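PDB 5Y1A: 35 kDa hemin binding protein from Porphyromonas gingivalis, which is a hemin-binding cargo of the type IX secretion system that probably acts as a thioredoxin-like redox protein. Local coordinates for residues 88-97 with 208-217; 111-119 with 252-263. All coordinates share one frame; numbering follows the deposited sequence.

Overall arrangement
Both contacts join the thioredoxin-type part of the chain to the beta-sandwich that follows it. Contact 1 packs helix 89-102 on strand 207-220 and the turn within it. Contact 2 sets the turn after strand 109-112 against the loop between strands 245-252 and 263-270. The segments alternate along the chain, and the contact centres are about 17 Å apart. The two contacts also touch. A97 O of contact 1 lies 3.3 Å from M255 CE of contact 2, and K217 O lies 3.3 Å from H252 CE1. Together they form one continuous interdomain interface. A possible thioredoxin-type CxxC pair, C48 and C51, belongs to neither contact.

Contact 1 of 2, residues 88-97 with 208-217; sequences WPRVGQLFIA and VLMILSTDVK
The guanidinium of R90 is gripped by three backbone carbonyls, those of I211, S213 and T214. R90 NH1 bonds to T214 O at 2.8 Å, nearly straight at 166°. This partner lies in the guanidinium plane, and the bond uses a lone pair of T214 O. R90 NH2 is shared between two acceptors, S213 O at 2.8 Å and I211 O at 2.9 Å, and stands above both carbonyl planes. A bend at chi3 (42°) turns the guanidinium into this turn. R90 NE gives its hydrogen to water 1 at 2.8 Å, which also takes the N-H of I211. V216 CG1 covers one guanidinium face. These bonds fix the rotation of the group and satisfy carbonyls of the turn.

L209 CD2 sits over one face of W88, 4.0 Å from the centroid of its six-membered ring, a CH-pi contact. The indole NE1 bonds to D238 O. L94 CD2 meets I211 CG1 at 3.9 Å. V216 presses its CG2 onto the helix between Q93 O and A97 CB, reaching the latter at 3.8 Å.

The helix and strand segments lie almost at right angles (85°), with axes 7.7 Å apart. L209 and M210 are both backbone-bonded to V184, as in a classic beta bulge. L94 also packs on V78 of strand 73-79 and on Y183 of strand 179-186. V208 shares a backbone hydrogen bond with F77 of strand 73-79. In this domain interface a beta-sandwich strand meets both a flanking helix and a strand of the thioredoxin-type domain.

Contact 2 of 2, residues 111-119 with 252-263; sequences SVCRMEKKG and HHPMSNAENHSI
R114 and I263 form the tight part of this contact. The R114 chain is extended from CG to NE and crosses the isoleucine, with R114 CD 3.7 Å from I263 CG1. At its far end R114 NH1 lies over one face of the H252 ring. The guanidinium and ring planes are 62° apart. H252 NE2 bonds to T181 OG1, and H252 ND1 to H253 O. R114 NH2 makes a salt bridge with E41, and NH1 donates to water 2. I263 N bonds to C113 O at 2.8 Å, tying the backbones together.

H261 spans the two segments. Its NE2 gives a bond of 2.7 Å to E116 O, and its ND1 one of 2.8 Å to N257 O. Both acceptors lie near the ring plane, so the imidazole is held against rotation. Two N-H donors would be consistent with a protonated ring.

The other side is looser and faces solvent. There K117 NZ gives a hydrogen bond of 3.0 Å to E259 O. Water 4 links K118 N to A258 O.

Helix 89-102 meets R114 through L98 and H261 through T101. Strand 34-44 touches I263 through V39 and E41, while Y183 and F250 of the beta-sandwich pack on R114.

Contact 1 of 2, residues 88-97 with 208-217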
loop_
_atom_site.group_PDB
_atom_site.type_symbol
_atom_site.label_atom_id
_atom_site.label_comp_id
_atom_site.label_asym_id
_atom_site.label_seq_id
_atom_site.Cartn_x
_atom_site.Cartn_y
_atom_site.Cartn_z
ATOM N N TRP A 88 -9.356 -9.703 2.030
ATOM C CA TRP A 88 -7.898 -9.742 1.959
ATOM C C TRP A 88 -7.336 -10.406 3.216
ATOM O O TRP A 88 -6.892 -9.723 4.145
ATOM C CB TRP A 88 -7.319 -8.320 1.826
ATOM C CG TRP A 88 -7.702 -7.663 0.512
ATOM C CD1 TRP A 88 -7.087 -7.823 -0.681
ATOM C CD2 TRP A 88 -8.797 -6.764 0.293
ATOM N NE1 TRP A 88 -7.732 -7.067 -1.658
ATOM C CE2 TRP A 88 -8.790 -6.420 -1.083
ATOM C CE3 TRP A 88 -9.805 -6.233 1.127
ATOM C CZ2 TRP A 88 -9.724 -5.532 -1.644
ATOM C CZ3 TRP A 88 -10.727 -5.350 0.579
ATOM C CH2 TRP A 88 -10.684 -5.009 -0.798
ATOM N N PRO A 89 -7.345 -11.750 3.255
ATOM C CA PRO A 89 -6.955 -12.459 4.483
ATOM C C PRO A 89 -5.530 -12.196 4.950
ATOM O O PRO A 89 -5.266 -12.346 6.142
ATOM C CB PRO A 89 -7.140 -13.946 4.119
ATOM C CG PRO A 89 -8.000 -13.955 2.902
ATOM C CD PRO A 89 -7.730 -12.669 2.173
ATOM N N ARG A 90 -4.629 -11.750 4.070
ATOM C CA ARG A 90 -3.261 -11.478 4.526
ATOM C C ARG A 90 -3.254 -10.252 5.457
ATOM O O ARG A 90 -2.344 -10.103 6.271
ATOM C CB ARG A 90 -2.306 -11.289 3.349
ATOM C CG ARG A 90 -2.062 -12.593 2.544
ATOM C CD ARG A 90 -1.168 -12.401 1.312
ATOM N NE ARG A 90 -0.037 -11.526 1.614
ATOM C CZ ARG A 90 1.097 -11.887 2.218
ATOM N NH1 ARG A 90 1.320 -13.156 2.586
ATOM N NH2 ARG A 90 2.015 -10.949 2.454
ATOM N N VAL A 91 -4.262 -9.392 5.320
ATOM C CA VAL A 91 -4.464 -8.281 6.273
ATOM C C VAL A 91 -4.785 -8.827 7.688
ATOM O O VAL A 91 -4.244 -8.341 8.687
ATOM C CB VAL A 91 -5.546 -7.249 5.794
ATOM C CG1 VAL A 91 -5.781 -6.169 6.866
ATOM C CG2 VAL A 91 -5.161 -6.593 4.448
ATOM N N GLY A 92 -5.640 -9.858 7.779
ATOM C CA GLY A 92 -5.826 -10.574 9.052
ATOM C C GLY A 92 -4.534 -11.150 9.615
ATOM O O GLY A 92 -4.279 -11.069 10.832
ATOM N N GLN A 93 -3.710 -11.721 8.737
ATOM C CA GLN A 93 -2.413 -12.288 9.138
ATOM C C GLN A 93 -1.498 -11.219 9.697
ATOM O O GLN A 93 -0.792 -11.446 10.701
ATOM C CB GLN A 93 -1.718 -12.990 7.966
ATOM C CG GLN A 93 -2.322 -14.337 7.581
ATOM C CD GLN A 93 -2.486 -15.271 8.762
ATOM O OE1 GLN A 93 -1.514 -15.611 9.448
ATOM N NE2 GLN A 93 -3.717 -15.708 8.994
ATOM N N LEU A 94 -1.500 -10.050 9.041
ATOM C CA LEU A 94 -0.716 -8.901 9.529
ATOM C C LEU A 94 -1.182 -8.499 10.942
ATOM O O LEU A 94 -0.344 -8.301 11.846
ATOM C CB LEU A 94 -0.847 -7.722 8.576
ATOM C CG LEU A 94 -0.156 -6.433 9.039
ATOM C CD1 LEU A 94 1.358 -6.585 9.085
ATOM C CD2 LEU A 94 -0.557 -5.281 8.089
ATOM N N PHE A 95 -2.496 -8.391 11.122
ATOM C CA PHE A 95 -3.050 -8.072 12.438
ATOM C C PHE A 95 -2.602 -9.079 13.498
ATOM O O PHE A 95 -2.111 -8.697 14.561
ATOM C CB PHE A 95 -4.580 -7.959 12.446
ATOM C CG PHE A 95 -5.095 -7.615 13.804
ATOM C CD1 PHE A 95 -5.122 -6.296 14.232
ATOM C CD2 PHE A 95 -5.406 -8.627 14.707
ATOM C CE1 PHE A 95 -5.524 -5.986 15.567
ATOM C CE2 PHE A 95 -5.820 -8.336 16.027
ATOM C CZ PHE A 95 -5.863 -7.017 16.452
ATOM N N ILE A 96 -2.772 -10.359 13.210
ATOM C CA ILE A 96 -2.365 -11.421 14.153
ATOM C C ILE A 96 -0.896 -11.287 14.584
ATOM O O ILE A 96 -0.573 -11.470 15.761
ATOM C CB ILE A 96 -2.640 -12.811 13.513
ATOM C CG1 ILE A 96 -4.161 -13.027 13.473
ATOM C CG2 ILE A 96 -1.878 -13.962 14.246
ATOM C CD1 ILE A 96 -4.592 -14.208 12.582
ATOM N N ALA A 97 -0.030 -10.951 13.631
ATOM C CA ALA A 97 1.388 -10.753 13.891
ATOM C C ALA A 97 1.622 -9.545 14.786
ATOM O O ALA A 97 2.388 -9.620 15.752
ATOM C CB ALA A 97 2.180 -10.614 12.548
ATOM N N VAL A 208 -4.610 -0.589 4.785
ATOM C CA VAL A 208 -3.733 -1.625 4.256
ATOM C C VAL A 208 -4.527 -2.708 3.519
ATOM O O VAL A 208 -5.391 -3.335 4.113
ATOM C CB VAL A 208 -2.920 -2.298 5.372
ATOM C CG1 VAL A 208 -2.030 -3.378 4.757
ATOM C CG2 VAL A 208 -2.079 -1.250 6.114
ATOM N N LEU A 209 -4.250 -2.905 2.233
ATOM C CA LEU A 209 -4.871 -4.024 1.503
ATOM C C LEU A 209 -3.902 -5.085 1.042
ATOM O O LEU A 209 -4.344 -6.225 0.713
ATOM C CB LEU A 209 -5.667 -3.536 0.277
ATOM C CG LEU A 209 -6.799 -2.569 0.646
ATOM C CD1 LEU A 209 -7.561 -2.233 -0.660
ATOM C CD2 LEU A 209 -7.757 -3.108 1.735
ATOM N N MET A 210 -2.623 -4.710 0.948
ATOM C CA MET A 210 -1.569 -5.658 0.580
ATOM C C MET A 210 -0.315 -5.466 1.416
ATOM O O MET A 210 0.034 -4.338 1.789
ATOM C CB MET A 210 -1.182 -5.558 -0.917
ATOM C CG MET A 210 -2.350 -5.614 -1.907
ATOM S SD MET A 210 -1.819 -5.439 -3.672
ATOM C CE MET A 210 -0.874 -6.933 -3.894
ATOM N N ILE A 211 0.373 -6.573 1.669
ATOM C CA ILE A 211 1.693 -6.574 2.302
ATOM C C ILE A 211 2.603 -7.298 1.309
ATOM O O ILE A 211 2.357 -8.464 0.951
ATOM C CB ILE A 211 1.703 -7.297 3.703
ATOM C CG1 ILE A 211 0.613 -6.705 4.644
ATOM C CG2 ILE A 211 3.105 -7.197 4.344
ATOM C CD1 ILE A 211 -0.779 -7.373 4.593
ATOM N N LEU A 212 3.653 -6.609 0.876
ATOM C CA LEU A 212 4.452 -7.077 -0.259
ATOM C C LEU A 212 5.461 -8.184 0.041
ATOM O O LEU A 212 5.941 -8.849 -0.892
ATOM C CB LEU A 212 5.127 -5.897 -0.928
ATOM C CG LEU A 212 4.139 -4.844 -1.465
ATOM C CD1 LEU A 212 4.901 -3.794 -2.267
ATOM C CD2 LEU A 212 2.992 -5.456 -2.319
ATOM N N SER A 213 5.783 -8.377 1.319
ATOM C CA SER A 213 6.627 -9.513 1.745
ATOM C C SER A 213 5.763 -10.732 2.054
ATOM O O SER A 213 4.813 -10.630 2.833
ATOM C CB SER A 213 7.415 -9.109 2.984
ATOM O OG SER A 213 6.565 -8.468 3.924
ATOM N N THR A 214 6.078 -11.883 1.442
ATOM C CA THR A 214 5.340 -13.131 1.718
ATOM C C THR A 214 5.044 -13.296 3.219
ATOM O O THR A 214 3.897 -13.516 3.628
ATOM C CB THR A 214 6.107 -14.332 1.167
ATOM O OG1 THR A 214 6.081 -14.255 -0.277
ATOM C CG2 THR A 214 5.456 -15.634 1.632
ATOM N N ASP A 215 6.094 -13.170 4.026
ATOM C CA ASP A 215 5.952 -13.075 5.468
ATOM C C ASP A 215 5.467 -11.683 5.806
ATOM O O ASP A 215 6.102 -10.688 5.434
ATOM C CB ASP A 215 7.294 -13.330 6.170
ATOM C CG ASP A 215 7.128 -13.650 7.660
ATOM O OD1 ASP A 215 8.079 -14.221 8.228
ATOM O OD2 ASP A 215 6.060 -13.349 8.254
ATOM N N VAL A 216 4.352 -11.611 6.533
ATOM C CA VAL A 216 3.830 -10.305 6.956
ATOM C C VAL A 216 4.741 -9.625 7.955
ATOM O O VAL A 216 4.562 -8.427 8.204
ATOM C CB VAL A 216 2.380 -10.356 7.512
ATOM C CG1 VAL A 216 1.427 -10.899 6.461
ATOM C CG2 VAL A 216 2.275 -11.130 8.831
ATOM N N LYS A 217 5.675 -10.399 8.519
ATOM C CA LYS A 217 6.686 -9.891 9.447
ATOM C C LYS A 217 7.859 -9.233 8.724
ATOM O O LYS A 217 8.757 -8.729 9.383
ATOM C CB LYS A 217 7.183 -11.008 10.388
ATOM C CG LYS A 217 6.055 -11.672 11.182
ATOM C CD LYS A 217 6.644 -12.508 12.313
ATOM C CE LYS A 217 7.495 -13.673 11.776
ATOM N NZ LYS A 217 6.683 -14.527 10.852
HETATM O O HOH W 1 -0.828 -9.009 0.545
#

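Contact 2 of 2, residues 111-119 with 252-263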
loop_
_atom_site.group_PDB
_atom_site.type_symbol
_atom_site.label_atom_id
_atom_site.label_comp_id
_atom_site.label_asym_id
_atom_site.label_seq_id
_atom_site.Cartn_x
_atom_site.Cartn_y
_atom_site.Cartn_z
ATOM N N SER A 111 -0.347 2.046 17.252
ATOM C CA SER A 111 1.061 1.929 17.606
ATOM C C SER A 111 1.867 2.993 16.847
ATOM O O SER A 111 1.685 3.161 15.617
ATOM C CB SER A 111 1.552 0.542 17.211
ATOM O OG SER A 111 2.955 0.459 17.344
ATOM N N VAL A 112 2.761 3.672 17.574
ATOM C CA VAL A 112 3.684 4.645 16.978
ATOM C C VAL A 112 5.038 3.973 16.720
ATOM O O VAL A 112 5.769 3.657 17.667
ATOM C CB VAL A 112 3.875 5.906 17.881
ATOM C CG1 VAL A 112 4.777 6.913 17.159
ATOM C CG2 VAL A 112 2.513 6.553 18.152
ATOM N N CYS A 113 5.332 3.718 15.442
ATOM C CA CYS A 113 6.582 3.093 15.023
ATOM C C CYS A 113 6.886 1.798 15.791
ATOM O O CYS A 113 8.058 1.504 16.029
ATOM C CB CYS A 113 7.771 4.058 15.200
ATOM S SG CYS A 113 7.631 5.593 14.242
ATOM N N ARG A 114 5.844 1.047 16.184
ATOM C CA ARG A 114 6.006 -0.179 16.995
ATOM C C ARG A 114 6.937 0.010 18.180
ATOM O O ARG A 114 7.699 -0.901 18.553
ATOM C CB ARG A 114 6.520 -1.340 16.117
ATOM C CG ARG A 114 5.590 -1.606 14.891
ATOM C CD ARG A 114 6.182 -2.688 13.994
ATOM N NE ARG A 114 5.296 -2.908 12.844
ATOM C CZ ARG A 114 5.498 -3.812 11.889
ATOM N NH1 ARG A 114 6.593 -4.599 11.902
ATOM N NH2 ARG A 114 4.614 -3.919 10.900
ATOM N N MET A 115 6.886 1.193 18.783
ATOM C CA MET A 115 7.830 1.513 19.842
ATOM C C MET A 115 7.379 0.972 21.197
ATOM O O MET A 115 8.184 0.865 22.148
ATOM C CB MET A 115 8.124 3.031 19.873
ATOM C CG MET A 115 7.042 3.912 20.423
ATOM S SD MET A 115 7.284 5.678 19.937
ATOM C CE MET A 115 8.906 5.665 19.276
ATOM N N GLU A 116 6.105 0.611 21.290
ATOM C CA GLU A 116 5.543 0.077 22.542
ATOM C C GLU A 116 5.985 -1.355 22.826
ATOM O O GLU A 116 5.951 -2.212 21.928
ATOM C CB GLU A 116 4.010 0.162 22.530
ATOM C CG GLU A 116 3.448 1.584 22.225
ATOM C CD GLU A 116 3.364 1.901 20.705
ATOM O OE1 GLU A 116 3.720 1.026 19.884
ATOM O OE2 GLU A 116 2.925 3.021 20.332
ATOM N N LYS A 117 6.345 -1.627 24.084
ATOM C CA LYS A 117 6.532 -3.026 24.528
ATOM C C LYS A 117 5.165 -3.674 24.662
ATOM O O LYS A 117 4.184 -2.986 24.887
ATOM C CB LYS A 117 7.280 -3.095 25.879
ATOM C CG LYS A 117 8.653 -2.458 25.802
ATOM C CD LYS A 117 9.703 -3.205 26.604
ATOM C CE LYS A 117 11.066 -2.573 26.381
ATOM N NZ LYS A 117 11.174 -1.875 25.051
ATOM N N LYS A 118 5.104 -4.991 24.535
ATOM C CA LYS A 118 3.842 -5.713 24.617
ATOM C C LYS A 118 3.167 -5.378 25.927
ATOM O O LYS A 118 3.796 -5.449 26.976
ATOM C CB LYS A 118 4.061 -7.220 24.539
ATOM C CG LYS A 118 2.756 -7.968 24.323
ATOM C CD LYS A 118 3.011 -9.390 23.855
ATOM C CE LYS A 118 1.699 -10.048 23.448
ATOM N NZ LYS A 118 1.924 -11.386 22.869
ATOM N N GLY A 119 1.901 -4.984 25.851
ATOM C CA GLY A 119 1.111 -4.728 27.060
ATOM C C GLY A 119 1.123 -3.265 27.474
ATOM O O GLY A 119 0.462 -2.895 28.442
ATOM N N HIS A 252 12.720 -1.908 9.801
ATOM C CA HIS A 252 12.349 -2.136 11.187
ATOM C C HIS A 252 13.112 -3.296 11.782
ATOM O O HIS A 252 13.618 -4.164 11.056
ATOM C CB HIS A 252 10.823 -2.372 11.293
ATOM C CG HIS A 252 10.307 -3.538 10.484
ATOM N ND1 HIS A 252 10.167 -4.803 11.015
ATOM C CD2 HIS A 252 9.835 -3.612 9.214
ATOM C CE1 HIS A 252 9.651 -5.614 10.100
ATOM N NE2 HIS A 252 9.448 -4.914 8.993
ATOM N N HIS A 253 13.188 -3.304 13.113
ATOM C CA HIS A 253 13.693 -4.444 13.852
ATOM C C HIS A 253 12.686 -5.602 13.792
ATOM O O HIS A 253 11.498 -5.397 13.545
ATOM C CB HIS A 253 13.996 -4.027 15.296
ATOM C CG HIS A 253 15.117 -3.022 15.400
ATOM N ND1 HIS A 253 16.440 -3.366 15.232
ATOM C CD2 HIS A 253 15.101 -1.688 15.634
ATOM C CE1 HIS A 253 17.196 -2.288 15.374
ATOM N NE2 HIS A 253 16.407 -1.253 15.608
ATOM N N PRO A 254 13.164 -6.832 13.991
ATOM C CA PRO A 254 12.263 -7.988 13.902
ATOM C C PRO A 254 11.095 -7.906 14.886
ATOM O O PRO A 254 11.289 -7.517 16.039
ATOM C CB PRO A 254 13.189 -9.175 14.242
ATOM C CG PRO A 254 14.584 -8.681 13.893
ATOM C CD PRO A 254 14.564 -7.219 14.255
ATOM N N MET A 255 9.903 -8.254 14.423
ATOM C CA MET A 255 8.735 -8.338 15.291
ATOM C C MET A 255 8.954 -9.253 16.497
ATOM O O MET A 255 8.414 -9.032 17.556
ATOM C CB MET A 255 7.491 -8.755 14.495
ATOM C CG MET A 255 7.209 -7.851 13.313
ATOM S SD MET A 255 5.605 -8.204 12.501
ATOM C CE MET A 255 4.676 -8.179 13.922
ATOM N N SER A 256 9.768 -10.279 16.298
ATOM C CA SER A 256 10.081 -11.272 17.337
ATOM C C SER A 256 11.005 -10.781 18.465
ATOM O O SER A 256 11.205 -11.509 19.464
ATOM C CB SER A 256 10.715 -12.508 16.686
ATOM O OG SER A 256 11.906 -12.127 15.991
ATOM N N ASN A 257 11.587 -9.591 18.310
ATOM C CA ASN A 257 12.476 -9.021 19.323
ATOM C C ASN A 257 11.641 -8.236 20.318
ATOM O O ASN A 257 11.223 -7.116 20.030
ATOM C CB ASN A 257 13.535 -8.105 18.682
ATOM C CG ASN A 257 14.535 -7.542 19.707
ATOM O OD1 ASN A 257 14.178 -7.230 20.828
ATOM N ND2 ASN A 257 15.782 -7.388 19.295
ATOM N N ALA A 258 11.383 -8.837 21.480
ATOM C CA ALA A 258 10.532 -8.200 22.474
ATOM C C ALA A 258 11.087 -6.878 23.027
ATOM O O ALA A 258 10.313 -5.983 23.398
ATOM C CB ALA A 258 10.216 -9.190 23.621
ATOM N N GLU A 259 12.417 -6.769 23.045
ATOM C CA GLU A 259 13.135 -5.617 23.599
ATOM C C GLU A 259 13.091 -4.392 22.688
ATOM O O GLU A 259 13.083 -3.262 23.166
ATOM C CB GLU A 259 14.599 -5.987 23.864
ATOM C CG GLU A 259 14.818 -6.946 25.043
ATOM C CD GLU A 259 14.285 -8.336 24.796
ATOM O OE1 GLU A 259 14.490 -8.867 23.679
ATOM O OE2 GLU A 259 13.670 -8.901 25.732
ATOM N N ASN A 260 13.099 -4.636 21.382
ATOM C CA ASN A 260 13.074 -3.579 20.349
ATOM C C ASN A 260 12.618 -4.175 19.025
ATOM O O ASN A 260 13.396 -4.851 18.342
ATOM C CB ASN A 260 14.455 -2.921 20.180
ATOM C CG ASN A 260 14.406 -1.668 19.335
ATOM O OD1 ASN A 260 13.397 -1.364 18.686
ATOM N ND2 ASN A 260 15.496 -0.924 19.339
ATOM N N HIS A 261 11.344 -3.946 18.702
ATOM C CA HIS A 261 10.728 -4.367 17.443
ATOM C C HIS A 261 10.272 -3.085 16.703
ATOM O O HIS A 261 9.294 -3.094 15.922
ATOM C CB HIS A 261 9.548 -5.316 17.737
ATOM C CG HIS A 261 8.742 -4.899 18.936
ATOM N ND1 HIS A 261 8.946 -5.429 20.198
ATOM C CD2 HIS A 261 7.772 -3.961 19.076
ATOM C CE1 HIS A 261 8.119 -4.844 21.056
ATOM N NE2 HIS A 261 7.410 -3.938 20.405
ATOM N N SER A 262 10.993 -1.983 16.937
ATOM C CA SER A 262 10.544 -0.667 16.428
ATOM C C SER A 262 10.794 -0.484 14.934
ATOM O O SER A 262 11.684 -1.126 14.340
ATOM C CB SER A 262 11.190 0.493 17.224
ATOM O OG SER A 262 12.601 0.524 17.019
ATOM N N ILE A 263 9.999 0.396 14.346
ATOM C CA ILE A 263 10.206 0.851 12.978
ATOM C C ILE A 263 11.256 1.961 13.038
ATOM O O ILE A 263 11.128 2.923 13.816
ATOM C CB ILE A 263 8.884 1.342 12.358
ATOM C CG1 ILE A 263 7.823 0.215 12.427
ATOM C CG2 ILE A 263 9.142 1.835 10.929
ATOM C CD1 ILE A 263 6.439 0.581 11.809
HETATM O O HOH W 2 8.651 -4.967 14.078
HETATM O O HOH W 3 9.945 -1.760 20.100
HETATM O O HOH W 4 7.594 -6.469 23.995
#